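Side-chain contacts in trimethylamine-N-oxide reductase (Haemophilus influenzae, PDB 7L5I), which probably reduces trimethylamine N-oxide and related oxides at a molybdenum centre held by two pterin guanine dinucleotides: residues E116-V121 with F544-K549; R127-H132 with N162-F167; Y193-S198 with G517-M522; E200-S205 with K236-S241; W224-Q229 with S523-K528. All blocks are in the same frame, centred on the assembly; numbering follows the deposited sequence. Where two conformers were deposited one is given.

In the fold
These five contacts show that burial alone does not set local chemistry. Interactions 1 and 5 are buried, yet differently made: the first is almost wholly aliphatic packing between helices, the second a tyrosine whose hydroxyl reaches, through water, a strand two places across the sheet. Interaction 2, at the surface, shares helix 114-131 with interaction 1 and relies on an arginine gripping one backbone carbonyl with two nitrogens. Interaction 3, also a surface contact, joins two loops; it touches interaction 5 directly, since G517-M522 runs on into S523-K528 and S520 bonds to D228. Interaction 4, partly buried and on the opposite side of the chain's centre from interactions 1 and 2, packs two helices, one edge wet.

Interaction 1 (E116-V121 with F544-K549); sequences EALDLV and FVELAK
L118 and V121, one helical turn apart, receive the side chain of L547 between them, and this trio forms the tight part of the contact. L547 swings its CG beside its own backbone N (chi1 -68°), which carries its CD2 to the other helix. That methyl does most of the touching: L547 CD2 lies 3.6 Å from L118 O, 3.8 Å from V121 CG1 and 4.0 Å from L118 CD2. The leucine and valine side chains cross at about a right angle to L547. The short helical segments themselves cross at -56° with axes 9.8 Å apart, a spacing that leaves room for just such a layer of aliphatic side chains.

The partly exposed side begins at E546, where packing is equally close but soon gives way to charge. L118 CD1 rests on the aliphatic root of this glutamate, 3.6 Å from E546 CB, while the chain bends at chi2 (-79°) and its carboxylate leaves the apolar patch for a salt bridge with R550. D119 makes a second salt bridge with R550. Helix 114-131 is backed by strand 500-503, where I500 meets V121, and helix 540-550 leans on helix 153-163, where Y160 meets L547.

Interaction 2 (R127-H132 with N162-F167); sequences RVRDEH and NATGGF
The turn that ends helix 153-163, T164-G166, is met by R129 from the last turns of helix 114-131: a helix-end loop whose G166 carbonyl is gripped by an arginine. The chain of R129 runs extended from CG to NE and delivers its guanidinium end-on to a single acceptor. R129 NH1 and R129 NH2 each stand 3.0 Å from G166 O, with N-H...O angles of 144° and 146°, and the oxygen lies within the guanidinium plane. Both bonds are somewhat bent, as expected when two donors share one atom, but together they fix the rotation of the group. T164 O sits over one face instead, 3.1 Å from R129 NE and badly angled for a bond; its negative end would nonetheless probably favour the cation electrostatically. G165, without a side chain, lets its backbone come in over this same face. Along the edge, a water accepts from R129 NE at 2.9 Å and donates to T164 OG1 at 3.2 Å. That hydroxyl is also bonded to Y160 O and M161 O, back in its own helix. R129 thus ties together two helix ends, its chain lying against M161 of helix 153-163 and I137 of strand 137-138.

Interaction 3 (Y193-S198 with G517-M522); sequences YEQQTS and GDYSMM
Y519 and Q195 make the main van der Waals contact here. The Q195 amide sits beside the start of the tyrosine side chain, with Q195 NE2 and Q195 OE1 each 3.6 Å from Y519 CB, and its plane is inclined only 29° to the ring. A bend at chi2 (64°) folds the glutamine round to this place. Further along, the ring lies against main chain: Y519 CE1 is 3.4 Å from E194 O, and Y519 OH is 3.5 Å from Y193 CA.

Hydrogen bonds do not cross between the two loops; they shape the 193-198 loop. Q195 OE1 takes the backbone N of Q196 on an in-plane lone pair, at 2.8 Å, and Q196 NE2 reaches E194 O at 2.9 Å from above the carbonyl plane. Outside partners also hold these side chains: Q195 NE2 bonds to V393 and T395, Q195 OE1 also to G392 N, and Y519 OH to S385.

Among charged and ligand contacts, E194 forms a salt bridge with R611. Q195 N bonds the sulfonate of a buffer molecule, probably from the crystallisation liquor. The side chain of Y193 comes about 5 Å from the bound oxygen atom, so the 193-198 loop probably lines the approach to the molybdenum site.

Interaction 4 (E200-S205 with K236-S241); sequences ESILES and KKFQAS
The segments 200-205 and 236-240 run nearly parallel, 6° apart in direction, with axes 10.1 Å from each other. L203 fills the space between them. Its CG stands beside the backbone N (chi1 -71°), and from there the two methyls divide the work. L203 CD2 reaches in to the other backbone, 3.7 Å from F238 N and 3.9 Å from F238 CB, and also lies near the plane of the phenyl ring at its edge. L203 CD1 faces the lysine chain, 4.1 Å from K237 CD.

F238 has CG anti to its N (chi1 -169°), which sets the CD1-CE1 edge against I202. I202 O lies in the ring plane, 3.8 Å from F238 CE1, and I202 CG2, in the conformer given, touches the same carbon at 4.0 Å.

On the outer side the chemistry turns polar. E200 and K237 carry opposite charges but stay apart; a water donates to E200 OE2 and accepts weakly from K237 NZ, both at 3.3 Å. Y234 of helix 230-240 serves both, its OH bonded to E200 and its ring in cation-pi contact with K237.

Both helices flank the parallel sheet: I202 and F238 rest on I209 of strand 208-212, F238 also on I245 of the adjoining strand 244-249. Helix 230-240 lies in the long connection between these parallel neighbours, a beta-alpha-beta crossover with an excursion through strand 226-227 of another sheet.

Interaction 5 (W224-Q229 with S523-K528); sequences WMSTDQ and SVYPMK
Within a mixed four-stranded sheet, Y525 of strand 523-527 reaches past the intervening strand 512-517 to S226 and T227 of the edge strand 226-227. The two strands are thus second neighbours, and a side chain rather than a backbone ladder joins them. With CG beside its backbone N (chi1 -74°), the tyrosine lays one ring edge against the serine: Y525 CD2 is 3.4 Å from S226 OG and 3.6 Å from S226 CB, the latter in the plane of the ring. S226 OG is bonded to A40 O, so it meets the aromatic edge as a group already engaged.

At the far end of the ring Y525 OH stops 3.8 Å short of T227 O, and a water closes the gap, donating to T227 O at 2.9 Å and lying 2.8 Å from Y525 OH. Just beyond, T227 OG1 accepts from Q229 N at 3.1 Å, an ST turn, and also bonds to N390. D228, whose CA lies near the phenol oxygen, turns its carboxylate to S520.

Ring-edge packing brings a buried phenol and a carbonyl near each other; the shared water bridges the two oxygens and joins the strands without any direct hydrogen bond between the two segments.

Interaction 1 (E116-V121 with F544-K549)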
# COMPACT_ATOMS: atom_id res chain seq x y z
N GLU A 116 -5.08 24.59 -25.26
CA GLU A 116 -5.34 25.58 -24.21
C GLU A 116 -4.90 25.07 -22.85
O GLU A 116 -4.28 25.81 -22.07
CB GLU A 116 -6.84 25.94 -24.19
CG GLU A 116 -7.23 26.84 -23.02
CD GLU A 116 -8.55 27.59 -23.23
OE1 GLU A 116 -9.24 27.34 -24.26
OE2 GLU A 116 -8.88 28.45 -22.37
N ALA A 117 -5.19 23.80 -22.54
CA ALA A 117 -4.83 23.25 -21.25
C ALA A 117 -3.33 23.15 -21.06
O ALA A 117 -2.81 23.48 -19.99
CB ALA A 117 -5.47 21.86 -21.09
N LEU A 118 -2.63 22.67 -22.09
CA LEU A 118 -1.18 22.51 -21.99
C LEU A 118 -0.47 23.85 -21.90
O LEU A 118 0.51 23.98 -21.15
CB LEU A 118 -0.68 21.71 -23.18
CG LEU A 118 -1.24 20.29 -23.20
CD1 LEU A 118 -0.97 19.67 -24.55
CD2 LEU A 118 -0.67 19.42 -22.10
N ASP A 119 -0.93 24.85 -22.66
CA ASP A 119 -0.39 26.20 -22.53
C ASP A 119 -0.58 26.73 -21.10
O ASP A 119 0.32 27.36 -20.54
CB ASP A 119 -1.08 27.15 -23.52
CG ASP A 119 -0.66 26.95 -24.97
OD1 ASP A 119 0.28 26.20 -25.27
OD2 ASP A 119 -1.30 27.60 -25.84
N LEU A 120 -1.75 26.47 -20.51
CA LEU A 120 -2.04 26.95 -19.17
C LEU A 120 -1.18 26.25 -18.13
O LEU A 120 -0.66 26.90 -17.21
CB LEU A 120 -3.53 26.76 -18.85
CG LEU A 120 -4.04 27.28 -17.53
CD1 LEU A 120 -3.92 28.80 -17.48
CD2 LEU A 120 -5.49 26.84 -17.34
N VAL A 121 -1.03 24.93 -18.23
CA VAL A 121 -0.14 24.22 -17.31
C VAL A 121 1.28 24.77 -17.42
O VAL A 121 1.93 25.06 -16.41
CB VAL A 121 -0.15 22.71 -17.59
CG1 VAL A 121 0.93 22.01 -16.79
CG2 VAL A 121 -1.51 22.12 -17.27
N PHE A 544 3.29 14.69 -21.23
CA PHE A 544 4.53 15.29 -20.77
C PHE A 544 5.46 15.60 -21.92
O PHE A 544 6.25 16.55 -21.82
CB PHE A 544 5.18 14.40 -19.70
CG PHE A 544 4.38 14.39 -18.42
CD1 PHE A 544 4.14 15.58 -17.75
CD2 PHE A 544 3.79 13.23 -17.92
CE1 PHE A 544 3.37 15.62 -16.59
CE2 PHE A 544 3.00 13.28 -16.78
CZ PHE A 544 2.79 14.47 -16.12
N VAL A 545 5.35 14.88 -23.04
CA VAL A 545 6.08 15.29 -24.24
C VAL A 545 5.63 16.68 -24.68
O VAL A 545 6.45 17.54 -25.04
CB VAL A 545 5.90 14.26 -25.36
CG1 VAL A 545 6.39 14.86 -26.70
CG2 VAL A 545 6.62 13.00 -25.04
N GLU A 546 4.32 16.92 -24.69
CA GLU A 546 3.81 18.24 -25.06
C GLU A 546 4.26 19.33 -24.09
O GLU A 546 4.59 20.44 -24.50
CB GLU A 546 2.29 18.23 -25.16
CG GLU A 546 1.78 17.45 -26.37
CD GLU A 546 1.88 18.25 -27.66
OE1 GLU A 546 1.77 17.63 -28.74
OE2 GLU A 546 2.05 19.50 -27.58
N LEU A 547 4.26 19.04 -22.78
CA LEU A 547 4.76 20.03 -21.84
C LEU A 547 6.27 20.23 -22.01
O LEU A 547 6.76 21.36 -21.92
CB LEU A 547 4.42 19.61 -20.41
CG LEU A 547 2.91 19.67 -20.15
CD1 LEU A 547 2.59 18.98 -18.83
CD2 LEU A 547 2.43 21.11 -20.12
N ALA A 548 7.01 19.14 -22.25
CA ALA A 548 8.46 19.25 -22.45
C ALA A 548 8.77 20.12 -23.66
O ALA A 548 9.69 20.95 -23.62
CB ALA A 548 9.06 17.86 -22.62
N LYS A 549 8.01 19.95 -24.73
CA LYS A 549 8.21 20.75 -25.93
C LYS A 549 8.00 22.23 -25.64
O LYS A 549 8.76 23.07 -26.10
CB LYS A 549 7.25 20.30 -27.03
CG LYS A 549 7.48 21.00 -28.36
CD LYS A 549 6.32 20.80 -29.31
CE LYS A 549 5.76 22.15 -29.74
NZ LYS A 549 5.15 22.92 -28.60

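Interaction 2 (R127-H132 with N162-F167)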
# COMPACT_ATOMS: atom_id res chain seq x y z
N ARG A 127 5.43 30.23 -14.04
CA ARG A 127 5.30 31.32 -13.08
C ARG A 127 5.90 30.92 -11.74
O ARG A 127 6.67 31.68 -11.13
CB ARG A 127 3.83 31.71 -12.92
CG ARG A 127 3.59 32.81 -11.88
CD ARG A 127 2.10 33.16 -11.75
NE ARG A 127 1.53 33.75 -12.96
CZ ARG A 127 0.23 33.95 -13.17
NH1 ARG A 127 -0.66 33.59 -12.26
NH2 ARG A 127 -0.19 34.50 -14.31
N VAL A 128 5.56 29.72 -11.26
CA VAL A 128 6.10 29.28 -9.97
C VAL A 128 7.61 29.09 -10.06
O VAL A 128 8.35 29.45 -9.12
CB VAL A 128 5.41 27.98 -9.52
CG1 VAL A 128 6.12 27.45 -8.28
CG2 VAL A 128 3.92 28.22 -9.25
N ARG A 129 8.10 28.50 -11.15
CA ARG A 129 9.54 28.33 -11.28
C ARG A 129 10.25 29.68 -11.29
O ARG A 129 11.33 29.82 -10.71
CB ARG A 129 9.87 27.56 -12.56
CG ARG A 129 9.46 26.10 -12.49
CD ARG A 129 10.17 25.33 -13.56
NE ARG A 129 9.86 23.91 -13.55
CZ ARG A 129 10.36 23.03 -12.67
NH1 ARG A 129 11.19 23.43 -11.72
NH2 ARG A 129 10.03 21.75 -12.77
N ASP A 130 9.67 30.67 -11.94
CA ASP A 130 10.32 31.98 -12.02
C ASP A 130 10.30 32.70 -10.68
O ASP A 130 11.25 33.41 -10.34
CB ASP A 130 9.63 32.83 -13.09
CG ASP A 130 10.00 32.41 -14.51
OD1 ASP A 130 11.00 31.67 -14.68
OD2 ASP A 130 9.29 32.81 -15.45
N GLU A 131 9.22 32.54 -9.92
CA GLU A 131 9.04 33.28 -8.68
C GLU A 131 9.56 32.52 -7.46
O GLU A 131 9.98 33.16 -6.49
CB GLU A 131 7.56 33.64 -8.49
CG GLU A 131 7.00 34.55 -9.62
CD GLU A 131 5.51 34.90 -9.49
OE1 GLU A 131 5.02 35.68 -10.34
OE2 GLU A 131 4.83 34.42 -8.56
N HIS A 132 9.55 31.19 -7.47
CA HIS A 132 9.96 30.40 -6.31
C HIS A 132 10.92 29.27 -6.60
O HIS A 132 11.59 28.81 -5.67
CB HIS A 132 8.72 29.83 -5.63
CG HIS A 132 7.78 30.89 -5.16
ND1 HIS A 132 6.58 31.15 -5.77
CD2 HIS A 132 7.89 31.79 -4.15
CE1 HIS A 132 5.98 32.16 -5.16
NE2 HIS A 132 6.75 32.56 -4.16
N ASN A 162 11.99 17.01 -13.59
CA ASN A 162 13.45 17.08 -13.54
C ASN A 162 14.02 17.73 -14.78
O ASN A 162 14.97 18.51 -14.69
CB ASN A 162 14.04 15.70 -13.32
CG ASN A 162 14.03 15.31 -11.88
OD1 ASN A 162 14.08 16.16 -11.00
ND2 ASN A 162 13.97 14.01 -11.62
N ALA A 163 13.45 17.43 -15.95
CA ALA A 163 13.93 18.07 -17.17
C ALA A 163 13.70 19.58 -17.19
O ALA A 163 14.39 20.28 -17.93
CB ALA A 163 13.25 17.45 -18.39
N THR A 164 12.75 20.09 -16.41
CA THR A 164 12.46 21.51 -16.37
C THR A 164 12.96 22.21 -15.11
O THR A 164 12.61 23.37 -14.90
CB THR A 164 10.96 21.77 -16.55
OG1 THR A 164 10.18 21.01 -15.60
CG2 THR A 164 10.52 21.38 -17.98
N GLY A 165 13.78 21.56 -14.30
CA GLY A 165 14.42 22.25 -13.20
C GLY A 165 14.38 21.58 -11.84
O GLY A 165 15.08 22.01 -10.92
N GLY A 166 13.56 20.55 -11.70
CA GLY A 166 13.47 19.84 -10.43
C GLY A 166 12.13 20.07 -9.74
O GLY A 166 11.26 20.79 -10.22
N PHE A 167 11.99 19.42 -8.58
CA PHE A 167 10.75 19.47 -7.82
C PHE A 167 11.02 18.96 -6.42
O PHE A 167 12.03 18.30 -6.15
CB PHE A 167 9.67 18.59 -8.46
CG PHE A 167 10.00 17.12 -8.45
CD1 PHE A 167 10.88 16.59 -9.39
CD2 PHE A 167 9.46 16.28 -7.50
CE1 PHE A 167 11.21 15.22 -9.37
CE2 PHE A 167 9.78 14.92 -7.47
CZ PHE A 167 10.63 14.38 -8.40
O HOH W 1 7.94 23.24 -15.57

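Interaction 3 (Y193-S198 with G517-M522)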
# COMPACT_ATOMS: atom_id res chain seq x y z
N TYR A 193 10.80 -5.31 1.57
CA TYR A 193 10.70 -5.42 0.11
C TYR A 193 11.76 -6.35 -0.47
O TYR A 193 12.26 -6.17 -1.59
CB TYR A 193 10.80 -4.05 -0.57
CG TYR A 193 9.76 -3.06 -0.11
CD1 TYR A 193 8.46 -3.45 0.16
CD2 TYR A 193 10.09 -1.72 0.06
CE1 TYR A 193 7.50 -2.53 0.59
CE2 TYR A 193 9.14 -0.79 0.49
CZ TYR A 193 7.86 -1.20 0.75
OH TYR A 193 6.92 -0.28 1.18
N GLU A 194 12.09 -7.40 0.26
CA GLU A 194 13.15 -8.34 -0.10
C GLU A 194 12.61 -9.76 -0.17
O GLU A 194 11.58 -10.10 0.42
CB GLU A 194 14.31 -8.18 0.89
CG GLU A 194 14.91 -6.75 0.73
CD GLU A 194 16.10 -6.42 1.60
OE1 GLU A 194 16.92 -5.58 1.16
OE2 GLU A 194 16.22 -6.95 2.71
N GLN A 195 13.29 -10.59 -0.95
CA GLN A 195 12.82 -11.97 -1.12
C GLN A 195 12.83 -12.73 0.20
O GLN A 195 13.72 -12.53 1.05
CB GLN A 195 13.69 -12.68 -2.18
CG GLN A 195 13.36 -14.15 -2.39
CD GLN A 195 11.98 -14.40 -2.94
OE1 GLN A 195 10.98 -14.15 -2.27
NE2 GLN A 195 11.90 -14.89 -4.18
N GLN A 196 11.84 -13.60 0.37
CA GLN A 196 11.62 -14.37 1.57
C GLN A 196 12.17 -15.78 1.42
O GLN A 196 12.44 -16.25 0.31
CB GLN A 196 10.12 -14.44 1.89
CG GLN A 196 9.37 -13.14 1.78
CD GLN A 196 9.62 -12.29 2.97
OE1 GLN A 196 8.97 -12.45 4.02
NE2 GLN A 196 10.61 -11.41 2.87
N THR A 197 12.32 -16.46 2.55
CA THR A 197 12.59 -17.88 2.50
C THR A 197 11.65 -18.56 1.53
O THR A 197 10.45 -18.29 1.50
CB THR A 197 12.45 -18.51 3.88
OG1 THR A 197 13.56 -18.08 4.68
CG2 THR A 197 12.44 -20.04 3.77
N SER A 198 12.22 -19.46 0.73
CA SER A 198 11.45 -20.13 -0.30
C SER A 198 10.17 -20.75 0.24
O SER A 198 10.17 -21.49 1.23
CB SER A 198 12.27 -21.23 -0.96
OG SER A 198 11.43 -22.01 -1.82
N GLY A 517 5.51 -10.79 -10.94
CA GLY A 517 6.27 -10.36 -9.79
C GLY A 517 5.54 -10.49 -8.47
O GLY A 517 4.46 -11.08 -8.41
N ASP A 518 6.12 -9.95 -7.39
CA ASP A 518 7.28 -9.06 -7.47
C ASP A 518 8.64 -9.66 -7.14
O ASP A 518 9.64 -8.96 -7.15
CB ASP A 518 7.06 -7.86 -6.51
CG ASP A 518 6.01 -6.87 -7.01
OD1 ASP A 518 5.76 -6.84 -8.21
OD2 ASP A 518 5.43 -6.11 -6.20
N TYR A 519 8.68 -10.94 -6.83
CA TYR A 519 9.96 -11.55 -6.45
C TYR A 519 10.39 -12.67 -7.37
O TYR A 519 11.59 -12.86 -7.58
CB TYR A 519 9.88 -12.06 -5.01
CG TYR A 519 9.54 -10.96 -4.04
CD1 TYR A 519 10.53 -10.16 -3.51
CD2 TYR A 519 8.22 -10.68 -3.69
CE1 TYR A 519 10.24 -9.14 -2.61
CE2 TYR A 519 7.92 -9.63 -2.80
CZ TYR A 519 8.95 -8.86 -2.27
OH TYR A 519 8.69 -7.83 -1.37
N SER A 520 9.44 -13.44 -7.88
CA SER A 520 9.80 -14.57 -8.73
C SER A 520 10.45 -14.11 -10.02
O SER A 520 11.35 -14.79 -10.53
CB SER A 520 8.56 -15.40 -9.05
OG SER A 520 7.67 -14.66 -9.85
N MET A 521 10.02 -12.97 -10.54
CA MET A 521 10.42 -12.51 -11.85
C MET A 521 10.27 -13.62 -12.88
O MET A 521 11.13 -13.80 -13.75
CB MET A 521 11.85 -11.99 -11.82
CG MET A 521 12.09 -10.97 -10.76
SD MET A 521 10.84 -9.65 -10.86
CE MET A 521 11.64 -8.57 -11.96
N MET A 522 9.18 -14.38 -12.80
CA MET A 522 9.10 -15.63 -13.54
C MET A 522 8.59 -15.49 -14.97
O MET A 522 8.60 -16.48 -15.70
CB MET A 522 8.21 -16.62 -12.79
CG MET A 522 6.82 -16.18 -12.69
SD MET A 522 5.78 -17.53 -12.10
CE MET A 522 6.62 -17.95 -10.62

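Interaction 4 (E200-S205 with K236-S241)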
# COMPACT_ATOMS: atom_id res chain seq x y z
N GLU A 200 8.88 -23.29 -1.06
CA GLU A 200 9.08 -24.74 -1.04
C GLU A 200 9.65 -25.18 0.30
O GLU A 200 9.33 -26.28 0.79
CB GLU A 200 10.01 -25.18 -2.17
CG GLU A 200 9.43 -24.94 -3.57
CD GLU A 200 8.17 -25.77 -3.87
OE1 GLU A 200 7.90 -26.76 -3.15
OE2 GLU A 200 7.46 -25.45 -4.86
N SER A 201 10.49 -24.35 0.92
CA SER A 201 11.00 -24.65 2.26
C SER A 201 9.89 -24.61 3.30
O SER A 201 9.86 -25.44 4.21
CB SER A 201 12.12 -23.67 2.59
OG SER A 201 12.68 -23.85 3.88
N ILE A 202 8.99 -23.62 3.20
CA ILE A 202 7.85 -23.56 4.12
C ILE A 202 7.00 -24.83 3.98
O ILE A 202 6.65 -25.48 4.97
CB ILE A 202 6.99 -22.31 3.84
CG1 ILE A 202 7.81 -21.01 3.92
CG2 ILE A 202 5.81 -22.23 4.82
CD1 ILE A 202 8.66 -20.88 5.12
N LEU A 203 6.66 -25.19 2.74
CA LEU A 203 5.78 -26.34 2.53
C LEU A 203 6.38 -27.59 3.13
O LEU A 203 5.68 -28.40 3.74
CB LEU A 203 5.54 -26.55 1.04
CG LEU A 203 4.68 -25.59 0.23
CD1 LEU A 203 4.56 -26.09 -1.21
CD2 LEU A 203 3.31 -25.48 0.85
N GLU A 204 7.68 -27.77 2.97
CA GLU A 204 8.36 -28.97 3.40
C GLU A 204 8.63 -28.98 4.89
O GLU A 204 8.51 -30.02 5.54
CB GLU A 204 9.67 -29.07 2.59
CG GLU A 204 10.56 -30.23 2.90
CD GLU A 204 11.80 -30.24 2.03
OE1 GLU A 204 12.38 -29.16 1.80
OE2 GLU A 204 12.20 -31.33 1.56
N SER A 205 8.97 -27.82 5.47
CA SER A 205 9.53 -27.80 6.80
C SER A 205 8.76 -27.01 7.85
O SER A 205 9.02 -27.23 9.03
CB SER A 205 10.96 -27.23 6.78
OG SER A 205 11.84 -28.13 6.12
N LYS A 236 -2.66 -21.98 -0.54
CA LYS A 236 -3.63 -23.06 -0.71
C LYS A 236 -2.98 -24.42 -0.54
O LYS A 236 -3.56 -25.33 0.07
CB LYS A 236 -4.31 -22.94 -2.07
CG LYS A 236 -5.21 -21.70 -2.22
CD LYS A 236 -6.56 -21.90 -1.56
CE LYS A 236 -7.40 -22.85 -2.39
NZ LYS A 236 -8.76 -22.96 -1.80
N LYS A 237 -1.77 -24.60 -1.10
CA LYS A 237 -1.07 -25.86 -0.93
C LYS A 237 -0.75 -26.11 0.52
O LYS A 237 -0.83 -27.26 1.01
CB LYS A 237 0.22 -25.86 -1.75
CG LYS A 237 0.05 -25.97 -3.23
CD LYS A 237 1.40 -26.20 -3.88
CE LYS A 237 1.35 -25.93 -5.37
NZ LYS A 237 2.45 -25.00 -5.80
N PHE A 238 -0.33 -25.07 1.24
CA PHE A 238 -0.00 -25.26 2.64
C PHE A 238 -1.24 -25.67 3.41
O PHE A 238 -1.19 -26.58 4.25
CB PHE A 238 0.61 -24.02 3.26
CG PHE A 238 1.21 -24.25 4.63
CD1 PHE A 238 2.53 -24.65 4.75
CD2 PHE A 238 0.47 -24.08 5.76
CE1 PHE A 238 3.09 -24.85 5.99
CE2 PHE A 238 1.03 -24.29 7.02
CZ PHE A 238 2.33 -24.68 7.13
N GLN A 239 -2.37 -25.02 3.13
CA GLN A 239 -3.62 -25.42 3.77
C GLN A 239 -3.94 -26.88 3.48
O GLN A 239 -4.33 -27.64 4.37
CB GLN A 239 -4.79 -24.54 3.30
CG GLN A 239 -6.12 -24.94 3.98
CD GLN A 239 -7.35 -24.71 3.12
OE1 GLN A 239 -7.25 -24.30 1.96
NE2 GLN A 239 -8.54 -24.96 3.68
N ALA A 240 -3.82 -27.27 2.21
CA ALA A 240 -4.19 -28.62 1.80
C ALA A 240 -3.29 -29.67 2.41
O ALA A 240 -3.68 -30.83 2.50
CB ALA A 240 -4.16 -28.73 0.28
N SER A 241 -2.09 -29.28 2.85
CA SER A 241 -1.21 -30.20 3.56
C SER A 241 -1.66 -30.47 4.99
O SER A 241 -1.11 -31.36 5.64
CB SER A 241 0.22 -29.65 3.55
OG SER A 241 0.38 -28.71 4.60
O HOH W 2 4.59 -26.93 -4.25

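Interaction 5 (W224-Q229 with S523-K528)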
# COMPACT_ATOMS: atom_id res chain seq x y z
N TRP A 224 3.08 -4.97 -7.44
CA TRP A 224 3.56 -3.69 -7.95
C TRP A 224 3.84 -3.77 -9.44
O TRP A 224 3.57 -2.82 -10.18
CB TRP A 224 4.81 -3.25 -7.18
CG TRP A 224 5.39 -1.97 -7.68
CD1 TRP A 224 6.55 -1.83 -8.43
CD2 TRP A 224 4.86 -0.65 -7.50
NE1 TRP A 224 6.75 -0.50 -8.73
CE2 TRP A 224 5.74 0.25 -8.16
CE3 TRP A 224 3.74 -0.13 -6.84
CZ2 TRP A 224 5.53 1.62 -8.17
CZ3 TRP A 224 3.53 1.26 -6.87
CH2 TRP A 224 4.43 2.12 -7.52
N MET A 225 4.41 -4.87 -9.89
CA MET A 225 4.46 -5.15 -11.33
C MET A 225 3.14 -5.81 -11.68
O MET A 225 2.10 -5.15 -11.65
CB MET A 225 5.70 -5.97 -11.64
CG MET A 225 6.92 -5.10 -11.43
SD MET A 225 8.49 -5.93 -11.71
CE MET A 225 8.51 -7.05 -10.35
N SER A 226 3.14 -7.10 -11.95
CA SER A 226 1.89 -7.81 -12.27
C SER A 226 1.91 -9.13 -11.52
O SER A 226 2.86 -9.89 -11.65
CB SER A 226 1.78 -8.00 -13.78
OG SER A 226 0.60 -8.67 -14.15
N THR A 227 0.87 -9.42 -10.73
CA THR A 227 0.97 -10.59 -9.86
C THR A 227 1.24 -11.88 -10.64
O THR A 227 0.57 -12.18 -11.63
CB THR A 227 -0.29 -10.76 -9.01
OG1 THR A 227 -0.15 -11.96 -8.24
CG2 THR A 227 -1.58 -10.83 -9.83
N ASP A 228 2.22 -12.67 -10.15
CA ASP A 228 2.50 -13.99 -10.74
C ASP A 228 1.49 -15.05 -10.33
O ASP A 228 1.51 -16.14 -10.92
CB ASP A 228 3.94 -14.44 -10.42
CG ASP A 228 4.21 -14.72 -8.93
OD1 ASP A 228 3.32 -15.11 -8.17
OD2 ASP A 228 5.40 -14.58 -8.52
N GLN A 229 0.59 -14.74 -9.39
CA GLN A 229 -0.52 -15.57 -8.96
C GLN A 229 -0.08 -16.80 -8.18
O GLN A 229 -0.93 -17.61 -7.80
CB GLN A 229 -1.41 -16.00 -10.14
CG GLN A 229 -1.81 -14.80 -10.98
CD GLN A 229 -2.93 -15.10 -11.95
OE1 GLN A 229 -4.03 -14.58 -11.81
NE2 GLN A 229 -2.67 -15.97 -12.94
N SER A 523 8.16 -14.30 -15.38
CA SER A 523 7.71 -14.11 -16.75
C SER A 523 7.88 -12.65 -17.16
O SER A 523 7.79 -11.74 -16.33
CB SER A 523 6.24 -14.47 -16.98
OG SER A 523 5.91 -15.69 -16.35
N VAL A 524 8.05 -12.44 -18.47
CA VAL A 524 7.87 -11.14 -19.11
C VAL A 524 6.47 -11.12 -19.70
O VAL A 524 6.10 -12.01 -20.49
CB VAL A 524 8.92 -10.89 -20.20
CG1 VAL A 524 8.74 -9.50 -20.78
CG2 VAL A 524 10.28 -11.08 -19.64
N TYR A 525 5.67 -10.15 -19.27
CA TYR A 525 4.29 -10.03 -19.72
C TYR A 525 4.17 -8.92 -20.75
O TYR A 525 4.51 -7.76 -20.44
CB TYR A 525 3.37 -9.72 -18.54
CG TYR A 525 3.06 -10.81 -17.56
CD1 TYR A 525 3.30 -12.15 -17.83
CD2 TYR A 525 2.47 -10.49 -16.34
CE1 TYR A 525 2.98 -13.13 -16.90
CE2 TYR A 525 2.13 -11.45 -15.45
CZ TYR A 525 2.37 -12.77 -15.72
OH TYR A 525 2.03 -13.72 -14.78
N PRO A 526 3.69 -9.20 -21.95
CA PRO A 526 3.40 -8.12 -22.89
C PRO A 526 2.15 -7.38 -22.47
O PRO A 526 1.23 -7.96 -21.89
CB PRO A 526 3.18 -8.86 -24.22
CG PRO A 526 2.61 -10.17 -23.80
CD PRO A 526 3.27 -10.52 -22.49
N MET A 527 2.12 -6.07 -22.75
CA MET A 527 0.92 -5.25 -22.53
C MET A 527 0.54 -4.61 -23.85
O MET A 527 0.80 -3.43 -24.08
CB MET A 527 1.16 -4.21 -21.43
CG MET A 527 1.49 -4.78 -20.07
SD MET A 527 1.93 -3.54 -18.83
CE MET A 527 0.41 -2.61 -18.77
N LYS A 528 -0.05 -5.40 -24.74
CA LYS A 528 -0.33 -4.94 -26.09
C LYS A 528 -1.59 -4.09 -26.11
O LYS A 528 -2.56 -4.38 -25.41
CB LYS A 528 -0.48 -6.14 -27.03
CG LYS A 528 -0.71 -5.77 -28.48
CD LYS A 528 -0.65 -7.00 -29.38
CE LYS A 528 -1.08 -6.68 -30.80
NZ LYS A 528 -0.19 -5.70 -31.46
O HOH W 3 -0.64 -13.27 -13.99